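Side-chain contacts in amino acid adenylation domain-containing protein (Bacillus stratosphericus LAMA 585, PDB 6ULY), which probably activates an alpha-keto acid as its acyl adenylate, as the adenylation domain of a nonribosomal depsipeptide synthetase module: residues Q13-Q16 against D20-T23; A198-T203 against G226-H231. One frame throughout, in Å; residues are numbered along the deposited sequence.

Helix 193-207 supplies one side of contact 2 and borders contact 1, at different depths. Contact 2 lies in the interior, where that helix meets helix 224-237 through valine methyls and an asparagine amide, and its M229 touches the bound keto acyl adenylate. Contact 1 is partly buried and more peripheral: a loop without regular structure folds against the helix it leads into, through an alanine methyl, with a carboxylate and a glutamine amide nearby. Their centres are 13 Å apart, and K201 joins them. Its NZ lies 2.8 Å from O of A15, a probable hydrogen bond, so a residue of segment 198-203 reaches the loop of contact 1.

Contact 1: residues Q13-Q16 against D20-T23; sequences QGAQ and DVLT
The irregular loop 13-16 turns into helix 18-26 and lies beside its first turn, with the CA atoms of A15 and D20 5.3 Å apart. This is a local loop-to-helix contact near the N-terminus of the chain, in an adenylation enzyme of the ANL clan, and A15 is its centre. The CB of A15 points at the helix and meets two residues there: the CB of D20 at 3.5 Å, and the CG2 methyl of V21 at 3.8 Å. V21 turns that branch to the loop because CG2 stands anti to its own carbonyl carbon, beside the backbone N, while CG1 is anti to the N (chi1 171°). The valine is buried, with L197 of helix 193-207 and V235 and Y236 of helix 224-237 also against it, and so the alanine methyl closes onto the margin of a larger apolar cluster.

D20 meets the alanine with its methylene, and its carboxylate is carried past the methyl toward the backbone of Q16. There OD2 stops 3.8 Å from N of Q16, a loose polar approach. The side chain of Q16 starts away from the helix and folds back over its own loop instead. Two successive turns of the chain, chi1 -58° and chi2 -65°, curl the amide round to the carbonyl of G14. NE2 also bonds to O of V11, so two carbonyls of the loop hold this amide. The loop backbone is also met by K201 of helix 193-207, whose NZ lies close to O of Q13. In the bond inside the loop, NE2 of Q16 gives a nearly straight hydrogen bond of 2.8 Å to O of G14; NE2 sits above the plane of that carbonyl, while the oxygen stays in the plane of the glutamine amide.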
loop_
_atom_site.group_PDB
_atom_site.type_symbol
_atom_site.label_atom_id
_atom_site.label_comp_id
_atom_site.label_asym_id
_atom_site.label_seq_id
_atom_site.Cartn_x
_atom_site.Cartn_y
_atom_site.Cartn_z
ATOM N N GLN A 13 -34.710 -19.672 -0.734
ATOM C CA GLN A 13 -34.794 -20.969 -0.076
ATOM C C GLN A 13 -33.886 -20.987 1.148
ATOM O O GLN A 13 -32.728 -20.564 1.080
ATOM C CB GLN A 13 -34.389 -22.077 -1.046
ATOM C CG GLN A 13 -34.850 -23.466 -0.649
ATOM C CD GLN A 13 -36.249 -23.780 -1.147
ATOM O OE1 GLN A 13 -36.886 -22.959 -1.808
ATOM N NE2 GLN A 13 -36.734 -24.978 -0.835
ATOM N N GLY A 14 -34.412 -21.467 2.265
ATOM C CA GLY A 14 -33.605 -21.673 3.447
ATOM C C GLY A 14 -33.480 -20.439 4.317
ATOM O O GLY A 14 -34.095 -19.392 4.090
ATOM N N ALA A 15 -32.644 -20.582 5.343
ATOM C CA ALA A 15 -32.464 -19.523 6.326
ATOM C C ALA A 15 -31.988 -18.235 5.664
ATOM O O ALA A 15 -31.289 -18.250 4.647
ATOM C CB ALA A 15 -31.464 -19.960 7.395
ATOM N N GLN A 16 -32.368 -17.106 6.269
ATOM C CA GLN A 16 -32.051 -15.787 5.741
ATOM C C GLN A 16 -31.104 -14.993 6.624
ATOM O O GLN A 16 -30.452 -14.066 6.128
ATOM C CB GLN A 16 -33.340 -14.980 5.541
ATOM C CG GLN A 16 -34.332 -15.648 4.608
ATOM C CD GLN A 16 -33.806 -15.746 3.191
ATOM O OE1 GLN A 16 -33.499 -14.732 2.561
ATOM N NE2 GLN A 16 -33.687 -16.969 2.684
ATOM N N ASP A 20 -31.206 -17.978 12.127
ATOM C CA ASP A 20 -32.000 -19.088 11.614
ATOM C C ASP A 20 -31.127 -20.294 11.287
ATOM O O ASP A 20 -31.583 -21.437 11.402
ATOM C CB ASP A 20 -32.782 -18.645 10.372
ATOM C CG ASP A 20 -33.647 -17.419 10.626
ATOM O OD1 ASP A 20 -34.026 -17.174 11.794
ATOM O OD2 ASP A 20 -33.949 -16.696 9.651
ATOM N N VAL A 21 -29.875 -20.064 10.882
ATOM C CA VAL A 21 -28.961 -21.176 10.632
ATOM C C VAL A 21 -28.721 -21.951 11.922
ATOM O O VAL A 21 -28.804 -23.185 11.956
ATOM C CB VAL A 21 -27.641 -20.661 10.027
ATOM C CG1 VAL A 21 -26.607 -21.777 9.974
ATOM C CG2 VAL A 21 -27.871 -20.079 8.632
ATOM N N LEU A 22 -28.444 -21.227 13.008
ATOM C CA LEU A 22 -28.173 -21.873 14.287
ATOM C C LEU A 22 -29.413 -22.576 14.821
ATOM O O LEU A 22 -29.317 -23.669 15.392
ATOM C CB LEU A 22 -27.666 -20.834 15.287
ATOM C CG LEU A 22 -27.240 -21.358 16.659
ATOM C CD1 LEU A 22 -26.112 -22.369 16.522
ATOM C CD2 LEU A 22 -26.825 -20.211 17.562
ATOM N N THR A 23 -30.587 -21.967 14.644
ATOM C CA THR A 23 -31.825 -22.584 15.108
ATOM C C THR A 23 -32.061 -23.925 14.427
ATOM O O THR A 23 -32.286 -24.944 15.091
ATOM C CB THR A 23 -32.996 -21.633 14.860
ATOM O OG1 THR A 23 -32.908 -20.534 15.774
ATOM C CG2 THR A 23 -34.331 -22.350 15.038
#

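Contact 2: residues A198-T203 against G226-H231; sequences ANVKGT and GIVMFH
V228 sets its CG1 methyl across the side chains of N199 and V200, approaching each of them at a slant. The methyl stands 4.0 Å from CG2 of V200 and 3.9 Å from OD1 of N199, so a single branch meets both an apolar and a polar neighbour. V228 CG1 is anti to the backbone N (chi1 -179°), on a CB that faces the other helix. V200 offers the branch lying anti to its carbonyl carbon. N199 also points across, yet its amide is held from beyond the two helices: ND2 bonds to O of A339, and OD1 makes a weak hydrogen bond with OG of S338. These bonds are consistent with the oxygen end of the amide lying against the valine. The backbones come nearest at V200 and M229, with CA atoms 6.7 Å apart, where helix 224-237 widens into a pi-type turn. The end of M229 leads away from helix 193-207, and the residue lines the pocket of the bound keto acyl adenylate. The pair of helices thus packs beside the ligand pocket, with strand 338-342 along N199, T203, V228 and M229, and strand 214-217 against F230.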
loop_
_atom_site.group_PDB
_atom_site.type_symbol
_atom_site.label_atom_id
_atom_site.label_comp_id
_atom_site.label_asym_id
_atom_site.label_seq_id
_atom_site.Cartn_x
_atom_site.Cartn_y
_atom_site.Cartn_z
ATOM N N ALA A 198 -25.316 -16.127 0.829
ATOM C CA ALA A 198 -25.319 -16.341 -0.613
ATOM C C ALA A 198 -24.129 -17.188 -1.038
ATOM O O ALA A 198 -24.254 -18.065 -1.901
ATOM C CB ALA A 198 -25.307 -14.998 -1.344
ATOM N N ASN A 199 -22.959 -16.931 -0.450
ATOM C CA ASN A 199 -21.805 -17.780 -0.720
ATOM C C ASN A 199 -22.016 -19.180 -0.160
ATOM O O ASN A 199 -21.702 -20.177 -0.821
ATOM C CB ASN A 199 -20.544 -17.157 -0.126
ATOM C CG ASN A 199 -19.299 -17.952 -0.449
ATOM O OD1 ASN A 199 -19.085 -19.038 0.085
ATOM N ND2 ASN A 199 -18.472 -17.415 -1.332
ATOM N N VAL A 200 -22.553 -19.275 1.056
ATOM C CA VAL A 200 -22.816 -20.582 1.647
ATOM C C VAL A 200 -23.748 -21.386 0.749
ATOM O O VAL A 200 -23.474 -22.545 0.416
ATOM C CB VAL A 200 -23.399 -20.419 3.062
ATOM C CG1 VAL A 200 -24.097 -21.690 3.498
ATOM C CG2 VAL A 200 -22.300 -20.042 4.050
ATOM N N LYS A 201 -24.862 -20.775 0.333
ATOM C CA LYS A 201 -25.837 -21.496 -0.478
ATOM C C LYS A 201 -25.266 -21.844 -1.843
ATOM O O LYS A 201 -25.494 -22.944 -2.355
ATOM C CB LYS A 201 -27.113 -20.668 -0.609
ATOM C CG LYS A 201 -27.821 -20.467 0.721
ATOM C CD LYS A 201 -28.990 -19.504 0.619
ATOM C CE LYS A 201 -29.708 -19.391 1.955
ATOM N NZ LYS A 201 -30.812 -18.401 1.929
ATOM N N GLY A 202 -24.518 -20.925 -2.452
ATOM C CA GLY A 202 -23.843 -21.256 -3.694
ATOM C C GLY A 202 -22.832 -22.371 -3.515
ATOM O O GLY A 202 -22.743 -23.283 -4.341
ATOM N N THR A 203 -22.058 -22.317 -2.428
ATOM C CA THR A 203 -21.051 -23.343 -2.180
ATOM C C THR A 203 -21.696 -24.704 -1.943
ATOM O O THR A 203 -21.217 -25.723 -2.453
ATOM C CB THR A 203 -20.183 -22.940 -0.984
ATOM O OG1 THR A 203 -19.364 -21.820 -1.348
ATOM C CG2 THR A 203 -19.292 -24.101 -0.528
ATOM N N GLY A 226 -12.138 -20.516 6.596
ATOM C CA GLY A 226 -12.424 -21.202 7.841
ATOM C C GLY A 226 -13.791 -20.848 8.392
ATOM O O GLY A 226 -14.530 -21.721 8.857
ATOM N N ILE A 227 -14.153 -19.567 8.340
ATOM C CA ILE A 227 -15.399 -19.142 8.964
ATOM C C ILE A 227 -16.583 -19.404 8.041
ATOM O O ILE A 227 -17.615 -19.924 8.478
ATOM C CB ILE A 227 -15.310 -17.663 9.392
ATOM C CG1 ILE A 227 -16.626 -17.205 10.029
ATOM C CG2 ILE A 227 -14.938 -16.752 8.212
ATOM C CD1 ILE A 227 -17.033 -18.005 11.267
ATOM N N VAL A 228 -16.450 -19.091 6.751
ATOM C CA VAL A 228 -17.576 -19.203 5.830
ATOM C C VAL A 228 -17.537 -20.536 5.097
ATOM O O VAL A 228 -18.458 -21.350 5.225
ATOM C CB VAL A 228 -17.599 -18.039 4.820
ATOM C CG1 VAL A 228 -18.798 -18.177 3.877
ATOM C CG2 VAL A 228 -17.635 -16.703 5.542
ATOM N N MET A 229 -16.479 -20.768 4.315
ATOM C CA MET A 229 -16.478 -21.918 3.417
ATOM C C MET A 229 -16.691 -23.227 4.170
ATOM O O MET A 229 -17.203 -24.194 3.593
ATOM C CB MET A 229 -15.172 -21.979 2.627
ATOM C CG MET A 229 -15.143 -23.094 1.596
ATOM S SD MET A 229 -13.648 -23.105 0.586
ATOM C CE MET A 229 -12.399 -23.475 1.817
ATOM N N PHE A 230 -16.327 -23.279 5.451
ATOM C CA PHE A 230 -16.473 -24.505 6.232
ATOM C C PHE A 230 -17.401 -24.295 7.420
ATOM O O PHE A 230 -18.502 -24.850 7.425
ATOM C CB PHE A 230 -15.099 -25.026 6.653
ATOM C CG PHE A 230 -14.556 -26.061 5.712
ATOM C CD1 PHE A 230 -14.407 -27.374 6.116
ATOM C CD2 PHE A 230 -14.247 -25.729 4.401
ATOM C CE1 PHE A 230 -13.935 -28.332 5.244
ATOM C CE2 PHE A 230 -13.778 -26.684 3.523
ATOM C CZ PHE A 230 -13.620 -27.989 3.946
ATOM N N HIS A 231 -17.014 -23.496 8.414
ATOM C CA HIS A 231 -17.813 -23.428 9.633
ATOM C C HIS A 231 -19.270 -23.089 9.323
ATOM O O HIS A 231 -20.184 -23.825 9.715
ATOM C CB HIS A 231 -17.214 -22.412 10.605
ATOM C CG HIS A 231 -18.024 -22.225 11.849
ATOM N ND1 HIS A 231 -18.377 -23.273 12.675
ATOM C CD2 HIS A 231 -18.559 -21.113 12.403
ATOM C CE1 HIS A 231 -19.088 -22.810 13.688
ATOM N NE2 HIS A 231 -19.214 -21.503 13.546
#